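Local coordinates for beta-hexosaminidase LpqI (Mycobacterium tuberculosis H37Rv, PDB 6GFV), which cleaves terminal beta-1,4-linked N-acetylglucosamine from peptidoglycan fragments during mycobacterial cell wall recycling, at residues Arg107-Arg121 / Ala161-Val175. Sequence-based numbering, arbitrary orientation.
Sequences RTVQQVRDLARDRGR and AYAGAYAQGLRDAGV
Ala116 and Gly169 illustrate how small residues let two helices pack closely: the axes of 109-121 and 161-172 approach to 6.9 Å, crossing at -36°. Ala116 CB lies over the centre of the Tyr166 ring in a CH-pi contact, and Arg117 CA comes 3.3 Å from Gly169 O, a CA-H...O contact. Beyond them Ala173 CB packs against the backbone of Gly120 and Arg121. At the other, partly exposed end Val109 CG2 covers a face of Tyr162, Val112 CG2 meets that ring's edge, and the phenol OH donates to Arg107 O (2.8 Å).

The Arg113 flank, also partly exposed, is held by charge instead. Arg113, extended with CG anti to its backbone N (chi1 -173°), grips Asp172 side-on through nearly coplanar groups: NE to OD2 and NH2 to OD1, both 3.0 Å and on syn lone pairs. Arg117 NH1 reaches Asp172 OD2 on the anti side, tilted out of the carboxylate plane, while Gln168 NE2 meets Asp172 OD1 from above that plane and Gln168 CG lies over a face of the Arg113 guanidinium.

Both helices belong to the TIM-barrel-type domain of this family 3 glycosidase; Tyr162 also touches helix 100-106, and 156-172 leads through a Schellman turn at Gly174 into strand 176-182.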
ATOM      1  N   ARG A 107      -7.116  -2.341  25.647  1.00 17.49           N
ATOM      2  CA  ARG A 107      -6.333  -1.119  25.865  1.00 16.99           C
ATOM      3  C   ARG A 107      -7.085   0.148  25.408  1.00 16.74           C
ATOM      4  O   ARG A 107      -7.942   0.083  24.523  1.00 16.76           O
ATOM      5  CB  ARG A 107      -4.976  -1.192  25.138  1.00 16.60           C
ATOM      6  CG  ARG A 107      -4.125  -2.443  25.416  1.00 16.70           C
ATOM      7  CD  ARG A 107      -2.628  -2.260  25.086  1.00 16.24           C
ATOM      8  NE  ARG A 107      -1.921  -3.548  25.099  1.00 21.38           N
ATOM      9  CZ  ARG A 107      -0.605  -3.726  24.984  1.00 20.80           C
ATOM     10  NH1 ARG A 107       0.230  -2.695  24.858  1.00 15.75           N
ATOM     11  NH2 ARG A 107      -0.113  -4.961  25.004  1.00 16.51           N
ATOM     12  N   THR A 108      -6.760   1.296  26.002  1.00 18.93           N
ATOM     13  CA  THR A 108      -7.363   2.564  25.589  1.00 18.90           C
ATOM     14  C   THR A 108      -6.866   2.979  24.218  1.00 20.00           C
ATOM     15  O   THR A 108      -5.943   2.383  23.680  1.00 16.88           O
ATOM     16  CB  THR A 108      -7.059   3.723  26.558  1.00 16.22           C
ATOM     17  OG1 THR A 108      -5.686   4.112  26.426  1.00 15.76           O
ATOM     18  CG2 THR A 108      -7.359   3.341  27.983  1.00 16.78           C
ATOM     19  N   VAL A 109      -7.473   4.028  23.678  1.00 15.51           N
ATOM     20  CA  VAL A 109      -7.100   4.571  22.379  1.00 17.18           C
ATOM     21  C   VAL A 109      -5.688   5.160  22.439  1.00 14.56           C
ATOM     22  O   VAL A 109      -4.881   4.967  21.542  1.00 14.22           O
ATOM     23  CB  VAL A 109      -8.128   5.633  21.930  1.00 18.72           C
ATOM     24  CG1 VAL A 109      -7.588   6.494  20.821  1.00 14.39           C
ATOM     25  CG2 VAL A 109      -9.434   4.952  21.505  1.00 15.31           C
ATOM     26  N   GLN A 110      -5.400   5.857  23.525  1.00 14.63           N
ATOM     27  CA  GLN A 110      -4.087   6.431  23.734  1.00 14.31           C
ATOM     28  C   GLN A 110      -3.010   5.355  23.910  1.00 14.31           C
ATOM     29  O   GLN A 110      -1.915   5.508  23.402  1.00 16.22           O
ATOM     30  CB  GLN A 110      -4.114   7.356  24.943  1.00 22.90           C
ATOM     31  CG  GLN A 110      -2.799   8.023  25.224  1.00 25.40           C
ATOM     32  CD  GLN A 110      -2.844   8.893  26.458  1.00 33.63           C
ATOM     33  OE1 GLN A 110      -2.906   8.397  27.581  1.00 38.38           O
ATOM     34  NE2 GLN A 110      -2.840  10.199  26.256  1.00 37.11           N
ATOM     35  N   GLN A 111      -3.321   4.274  24.624  1.00 14.74           N
ATOM     36  CA  GLN A 111      -2.391   3.150  24.770  1.00 14.81           C
ATOM     37  C   GLN A 111      -2.112   2.492  23.424  1.00 14.58           C
ATOM     38  O   GLN A 111      -1.028   1.973  23.183  1.00 14.45           O
ATOM     39  CB  GLN A 111      -2.931   2.098  25.739  1.00 15.37           C
ATOM     40  CG  GLN A 111      -2.842   2.440  27.229  1.00 19.40           C
ATOM     41  CD  GLN A 111      -3.449   1.353  28.106  1.00 16.26           C
ATOM     42  OE1 GLN A 111      -4.525   0.840  27.814  1.00 16.55           O
ATOM     43  NE2 GLN A 111      -2.743   0.982  29.175  1.00 16.48           N
ATOM     44  N   VAL A 112      -3.095   2.524  22.536  1.00 14.57           N
ATOM     45  CA  VAL A 112      -2.894   1.957  21.221  1.00 14.38           C
ATOM     46  C   VAL A 112      -1.976   2.860  20.407  1.00 13.85           C
ATOM     47  O   VAL A 112      -1.125   2.373  19.672  1.00 13.68           O
ATOM     48  CB  VAL A 112      -4.235   1.719  20.499  1.00 14.62           C
ATOM     49  CG1 VAL A 112      -4.006   1.422  19.034  1.00 14.29           C
ATOM     50  CG2 VAL A 112      -4.992   0.564  21.185  1.00 15.14           C
ATOM     51  N   ARG A 113      -2.141   4.171  20.558  1.00 12.39           N
ATOM     52  CA  ARG A 113      -1.225   5.130  19.943  1.00 12.54           C
ATOM     53  C   ARG A 113       0.207   4.923  20.466  1.00 12.90           C
ATOM     54  O   ARG A 113       1.151   4.971  19.698  1.00 12.93           O
ATOM     55  CB  ARG A 113      -1.687   6.570  20.199  1.00 12.69           C
ATOM     56  CG  ARG A 113      -0.878   7.611  19.439  1.00 12.82           C
ATOM     57  CD  ARG A 113      -1.269   9.032  19.792  1.00 13.04           C
ATOM     58  NE  ARG A 113      -0.411   9.984  19.098  1.00 13.21           N
ATOM     59  CZ  ARG A 113      -0.655  11.284  19.004  1.00 13.37           C
ATOM     60  NH1 ARG A 113      -1.751  11.794  19.549  1.00 15.86           N
ATOM     61  NH2 ARG A 113       0.185  12.075  18.349  1.00 13.55           N
ATOM     62  N   ASP A 114       0.344   4.711  21.774  1.00 13.18           N
ATOM     63  CA  ASP A 114       1.633   4.371  22.400  1.00 13.55           C
ATOM     64  C   ASP A 114       2.300   3.177  21.723  1.00 13.42           C
ATOM     65  O   ASP A 114       3.466   3.240  21.355  1.00 13.61           O
ATOM     66  CB  ASP A 114       1.469   4.049  23.885  1.00 13.82           C
ATOM     67  CG  ASP A 114       1.041   5.246  24.724  1.00 14.06           C
ATOM     68  OD1 ASP A 114       1.175   6.397  24.283  1.00 14.87           O
ATOM     69  OD2 ASP A 114       0.575   5.013  25.852  1.00 14.36           O
ATOM     70  N   LEU A 115       1.552   2.092  21.567  1.00 13.11           N
ATOM     71  CA  LEU A 115       2.122   0.858  21.047  1.00 13.02           C
ATOM     72  C   LEU A 115       2.523   1.024  19.595  1.00 12.81           C
ATOM     73  O   LEU A 115       3.591   0.571  19.195  1.00 12.93           O
ATOM     74  CB  LEU A 115       1.150  -0.323  21.201  1.00 12.76           C
ATOM     75  CG  LEU A 115       1.584  -1.694  20.637  1.00 12.64           C
ATOM     76  CD1 LEU A 115       2.815  -2.228  21.341  1.00 15.57           C
ATOM     77  CD2 LEU A 115       0.474  -2.708  20.737  1.00 12.39           C
ATOM     78  N   ALA A 116       1.676   1.676  18.807  1.00 12.52           N
ATOM     79  CA  ALA A 116       1.992   1.895  17.398  1.00 12.32           C
ATOM     80  C   ALA A 116       3.262   2.731  17.235  1.00 12.64           C
ATOM     81  O   ALA A 116       4.066   2.472  16.347  1.00 12.62           O
ATOM     82  CB  ALA A 116       0.831   2.566  16.677  1.00 12.01           C
ATOM     83  N   ARG A 117       3.421   3.739  18.085  1.00 12.95           N
ATOM     84  CA  ARG A 117       4.575   4.626  17.999  1.00 13.30           C
ATOM     85  C   ARG A 117       5.870   3.885  18.347  1.00 13.60           C
ATOM     86  O   ARG A 117       6.881   4.049  17.674  1.00 13.74           O
ATOM     87  CB  ARG A 117       4.399   5.841  18.906  1.00 13.60           C
ATOM     88  CG  ARG A 117       5.598   6.786  18.920  1.00 16.86           C
ATOM     89  CD  ARG A 117       5.318   8.081  19.686  1.00 14.31           C
ATOM     90  NE  ARG A 117       5.027   7.870  21.106  1.00 14.53           N
ATOM     91  CZ  ARG A 117       3.812   7.939  21.644  1.00 14.36           C
ATOM     92  NH1 ARG A 117       2.753   8.206  20.883  1.00 13.98           N
ATOM     93  NH2 ARG A 117       3.651   7.734  22.937  1.00 14.59           N
ATOM     94  N   ASP A 118       5.832   3.065  19.387  1.00 13.73           N
ATOM     95  CA  ASP A 118       7.012   2.287  19.760  1.00 14.04           C
ATOM     96  C   ASP A 118       7.441   1.293  18.674  1.00 13.82           C
ATOM     97  O   ASP A 118       8.600   1.268  18.269  1.00 14.05           O
ATOM     98  CB  ASP A 118       6.764   1.531  21.058  1.00 15.06           C
ATOM     99  CG  ASP A 118       8.004   0.820  21.545  1.00 14.59           C
ATOM    100  OD1 ASP A 118       8.928   1.509  22.014  1.00 20.23           O
ATOM    101  OD2 ASP A 118       8.062  -0.407  21.419  1.00 15.71           O
ATOM    102  N   ARG A 119       6.500   0.463  18.234  1.00 13.41           N
ATOM    103  CA  ARG A 119       6.732  -0.466  17.126  1.00 13.17           C
ATOM    104  C   ARG A 119       7.198   0.264  15.861  1.00 13.08           C
ATOM    105  O   ARG A 119       8.085  -0.206  15.155  1.00 13.14           O
ATOM    106  CB  ARG A 119       5.461  -1.287  16.840  1.00 12.75           C
ATOM    107  CG  ARG A 119       5.121  -2.355  17.924  1.00 12.83           C
ATOM    108  CD  ARG A 119       3.801  -3.121  17.678  1.00 12.44           C
ATOM    109  NE  ARG A 119       3.929  -4.190  16.694  1.00 12.24           N
ATOM    110  CZ  ARG A 119       4.380  -5.414  16.958  1.00 13.06           C
ATOM    111  NH1 ARG A 119       4.736  -5.742  18.191  1.00 12.68           N
ATOM    112  NH2 ARG A 119       4.475  -6.314  15.983  1.00 12.18           N
ATOM    113  N   GLY A 120       6.615   1.429  15.590  1.00 12.98           N
ATOM    114  CA  GLY A 120       6.996   2.226  14.430  1.00 12.92           C
ATOM    115  C   GLY A 120       8.421   2.752  14.533  1.00 15.91           C
ATOM    116  O   GLY A 120       9.151   2.821  13.543  1.00 13.36           O
ATOM    117  N   ARG A 121       8.802   3.134  15.745  1.00 13.74           N
ATOM    118  CA  ARG A 121      10.144   3.609  16.036  1.00 14.24           C
ATOM    119  C   ARG A 121      11.201   2.535  15.746  1.00 14.37           C
ATOM    120  O   ARG A 121      12.230   2.812  15.145  1.00 14.58           O
ATOM    121  CB  ARG A 121      10.216   4.043  17.495  1.00 14.62           C
ATOM    122  CG  ARG A 121      11.280   5.061  17.809  1.00 27.67           C
ATOM    123  CD  ARG A 121      11.451   5.218  19.313  1.00 26.21           C
ATOM    124  NE  ARG A 121      10.433   6.076  19.900  1.00 26.60           N
ATOM    125  CZ  ARG A 121       9.591   5.716  20.865  1.00 27.70           C
ATOM    126  NH1 ARG A 121       9.633   4.497  21.385  1.00 25.71           N
ATOM    127  NH2 ARG A 121       8.706   6.592  21.320  1.00 30.05           N
ATOM    128  N   ALA A 161     -11.923   5.488  15.799  1.00 14.58           N
ATOM    129  CA  ALA A 161     -11.149   5.850  16.977  1.00 14.90           C
ATOM    130  C   ALA A 161      -9.838   5.044  17.089  1.00 14.47           C
ATOM    131  O   ALA A 161      -8.762   5.622  17.220  1.00 14.23           O
ATOM    132  CB  ALA A 161     -11.988   5.674  18.232  1.00 15.92           C
ATOM    133  N   TYR A 162      -9.927   3.723  17.007  1.00 14.48           N
ATOM    134  CA  TYR A 162      -8.742   2.872  17.187  1.00 14.24           C
ATOM    135  C   TYR A 162      -7.802   2.774  15.981  1.00 13.39           C
ATOM    136  O   TYR A 162      -6.589   2.823  16.164  1.00 13.59           O
ATOM    137  CB  TYR A 162      -9.161   1.468  17.626  1.00 14.76           C
ATOM    138  CG  TYR A 162      -9.434   1.380  19.109  1.00 15.69           C
ATOM    139  CD1 TYR A 162      -8.395   1.207  20.015  1.00 15.91           C
ATOM    140  CD2 TYR A 162     -10.723   1.499  19.610  1.00 16.46           C
ATOM    141  CE1 TYR A 162      -8.628   1.137  21.377  1.00 16.86           C
ATOM    142  CE2 TYR A 162     -10.966   1.430  20.979  1.00 17.44           C
ATOM    143  CZ  TYR A 162      -9.911   1.245  21.856  1.00 19.70           C
ATOM    144  OH  TYR A 162     -10.132   1.175  23.215  1.00 18.69           O
ATOM    145  N   ALA A 163      -8.316   2.639  14.765  1.00 12.99           N
ATOM    146  CA  ALA A 163      -7.427   2.639  13.605  1.00 12.29           C
ATOM    147  C   ALA A 163      -6.769   4.014  13.441  1.00 12.01           C
ATOM    148  O   ALA A 163      -5.622   4.105  13.014  1.00 11.64           O
ATOM    149  CB  ALA A 163      -8.157   2.261  12.346  1.00 12.03           C
ATOM    150  N   GLY A 164      -7.513   5.065  13.783  1.00 12.30           N
ATOM    151  CA  GLY A 164      -7.010   6.428  13.768  1.00 12.27           C
ATOM    152  C   GLY A 164      -5.825   6.593  14.709  1.00 12.44           C
ATOM    153  O   GLY A 164      -4.805   7.156  14.329  1.00 13.10           O
ATOM    154  N   ALA A 165      -5.961   6.084  15.933  1.00 12.95           N
ATOM    155  CA  ALA A 165      -4.862   6.084  16.895  1.00 13.21           C
ATOM    156  C   ALA A 165      -3.647   5.320  16.373  1.00 12.74           C
ATOM    157  O   ALA A 165      -2.545   5.771  16.571  1.00 12.75           O
ATOM    158  CB  ALA A 165      -5.304   5.500  18.233  1.00 13.92           C
ATOM    159  N   TYR A 166      -3.849   4.176  15.720  1.00 12.64           N
ATOM    160  CA  TYR A 166      -2.722   3.374  15.229  1.00 12.14           C
ATOM    161  C   TYR A 166      -1.948   4.110  14.145  1.00 11.67           C
ATOM    162  O   TYR A 166      -0.712   4.163  14.171  1.00 11.64           O
ATOM    163  CB  TYR A 166      -3.174   2.009  14.697  1.00 12.06           C
ATOM    164  CG  TYR A 166      -2.076   0.955  14.774  1.00 12.13           C
ATOM    165  CD1 TYR A 166      -1.114   0.847  13.778  1.00 11.74           C
ATOM    166  CD2 TYR A 166      -1.994   0.082  15.861  1.00 12.70           C
ATOM    167  CE1 TYR A 166      -0.105  -0.106  13.852  1.00 15.57           C
ATOM    168  CE2 TYR A 166      -0.987  -0.869  15.948  1.00 12.86           C
ATOM    169  CZ  TYR A 166      -0.045  -0.957  14.940  1.00 12.46           C
ATOM    170  OH  TYR A 166       0.952  -1.885  15.010  1.00 12.84           O
ATOM    171  N   ALA A 167      -2.676   4.656  13.179  1.00 11.38           N
ATOM    172  CA  ALA A 167      -2.067   5.455  12.123  1.00 11.05           C
ATOM    173  C   ALA A 167      -1.254   6.633  12.679  1.00 11.31           C
ATOM    174  O   ALA A 167      -0.166   6.918  12.196  1.00 12.63           O
ATOM    175  CB  ALA A 167      -3.142   5.966  11.156  1.00 10.86           C
ATOM    176  N   GLN A 168      -1.784   7.310  13.691  1.00 12.52           N
ATOM    177  CA  GLN A 168      -1.109   8.476  14.260  1.00 12.14           C
ATOM    178  C   GLN A 168       0.180   8.042  14.946  1.00 15.02           C
ATOM    179  O   GLN A 168       1.185   8.749  14.880  1.00 12.49           O
ATOM    180  CB  GLN A 168      -2.022   9.228  15.243  1.00 12.70           C
ATOM    181  CG  GLN A 168      -1.486  10.572  15.730  1.00 13.24           C
ATOM    182  CD  GLN A 168      -0.997  11.463  14.601  1.00 13.08           C
ATOM    183  OE1 GLN A 168      -1.724  11.744  13.652  1.00 18.31           O
ATOM    184  NE2 GLN A 168       0.245  11.901  14.693  1.00 13.30           N
ATOM    185  N   GLY A 169       0.142   6.873  15.593  1.00 17.77           N
ATOM    186  CA  GLY A 169       1.319   6.310  16.244  1.00 14.78           C
ATOM    187  C   GLY A 169       2.464   6.104  15.262  1.00 12.30           C
ATOM    188  O   GLY A 169       3.583   6.543  15.492  1.00 12.56           O
ATOM    189  N   LEU A 170       2.171   5.421  14.161  1.00 11.82           N
ATOM    190  CA  LEU A 170       3.145   5.213  13.092  1.00 11.59           C
ATOM    191  C   LEU A 170       3.668   6.561  12.545  1.00 11.66           C
ATOM    192  O   LEU A 170       4.876   6.745  12.357  1.00 11.86           O
ATOM    193  CB  LEU A 170       2.524   4.362  11.968  1.00 11.17           C
ATOM    194  CG  LEU A 170       2.231   2.872  12.247  1.00 11.22           C
ATOM    195  CD1 LEU A 170       1.375   2.232  11.162  1.00 10.91           C
ATOM    196  CD2 LEU A 170       3.546   2.077  12.409  1.00 11.47           C
ATOM    197  N   ARG A 171       2.743   7.489  12.313  1.00 11.60           N
ATOM    198  CA  ARG A 171       3.042   8.835  11.851  1.00 11.80           C
ATOM    199  C   ARG A 171       3.965   9.572  12.847  1.00 12.81           C
ATOM    200  O   ARG A 171       4.891  10.254  12.434  1.00 12.67           O
ATOM    201  CB  ARG A 171       1.717   9.586  11.624  1.00 11.75           C
ATOM    202  CG  ARG A 171       1.775  10.880  10.832  1.00 17.49           C
ATOM    203  CD  ARG A 171       0.357  11.422  10.557  1.00 11.91           C
ATOM    204  NE  ARG A 171      -0.438  10.488   9.768  1.00 21.94           N
ATOM    205  CZ  ARG A 171      -1.622   9.997  10.123  1.00 11.27           C
ATOM    206  NH1 ARG A 171      -2.196  10.358  11.249  1.00 11.65           N
ATOM    207  NH2 ARG A 171      -2.233   9.152   9.317  1.00 10.88           N
ATOM    208  N   ASP A 172       3.716   9.408  14.150  1.00 12.70           N
ATOM    209  CA  ASP A 172       4.590   9.925  15.204  1.00 13.34           C
ATOM    210  C   ASP A 172       6.039   9.516  14.986  1.00 20.14           C
ATOM    211  O   ASP A 172       6.946  10.300  15.235  1.00 14.00           O
ATOM    212  CB  ASP A 172       4.175   9.419  16.593  1.00 13.65           C
ATOM    213  CG  ASP A 172       2.868  10.014  17.105  1.00 16.41           C
ATOM    214  OD1 ASP A 172       2.441  11.078  16.633  1.00 13.94           O
ATOM    215  OD2 ASP A 172       2.273   9.401  18.013  1.00 14.03           O
ATOM    216  N   ALA A 173       6.242   8.277  14.542  1.00 13.05           N
ATOM    217  CA  ALA A 173       7.574   7.690  14.421  1.00 14.33           C
ATOM    218  C   ALA A 173       8.200   7.924  13.043  1.00 13.10           C
ATOM    219  O   ALA A 173       9.297   7.467  12.787  1.00 13.31           O
ATOM    220  CB  ALA A 173       7.519   6.162  14.730  1.00 13.06           C
ATOM    221  N   GLY A 174       7.499   8.619  12.147  1.00 12.83           N
ATOM    222  CA  GLY A 174       8.033   8.863  10.821  1.00 12.80           C
ATOM    223  C   GLY A 174       7.843   7.739   9.806  1.00 16.74           C
ATOM    224  O   GLY A 174       8.559   7.682   8.812  1.00 12.84           O
ATOM    225  N   VAL A 175       6.873   6.856  10.051  1.00 11.91           N
ATOM    226  CA  VAL A 175       6.532   5.754   9.139  1.00 11.54           C
ATOM    227  C   VAL A 175       5.173   6.023   8.467  1.00 11.13           C
ATOM    228  O   VAL A 175       4.250   6.452   9.127  1.00 12.12           O
ATOM    229  CB  VAL A 175       6.488   4.394   9.886  1.00 11.53           C
ATOM    230  CG1 VAL A 175       5.948   3.285   8.996  1.00 11.25           C
ATOM    231  CG2 VAL A 175       7.897   4.019  10.401  1.00 12.01           C
TER
HETATM  232  O   HOH W   1       3.502  -3.132  14.091  1.00 11.31           O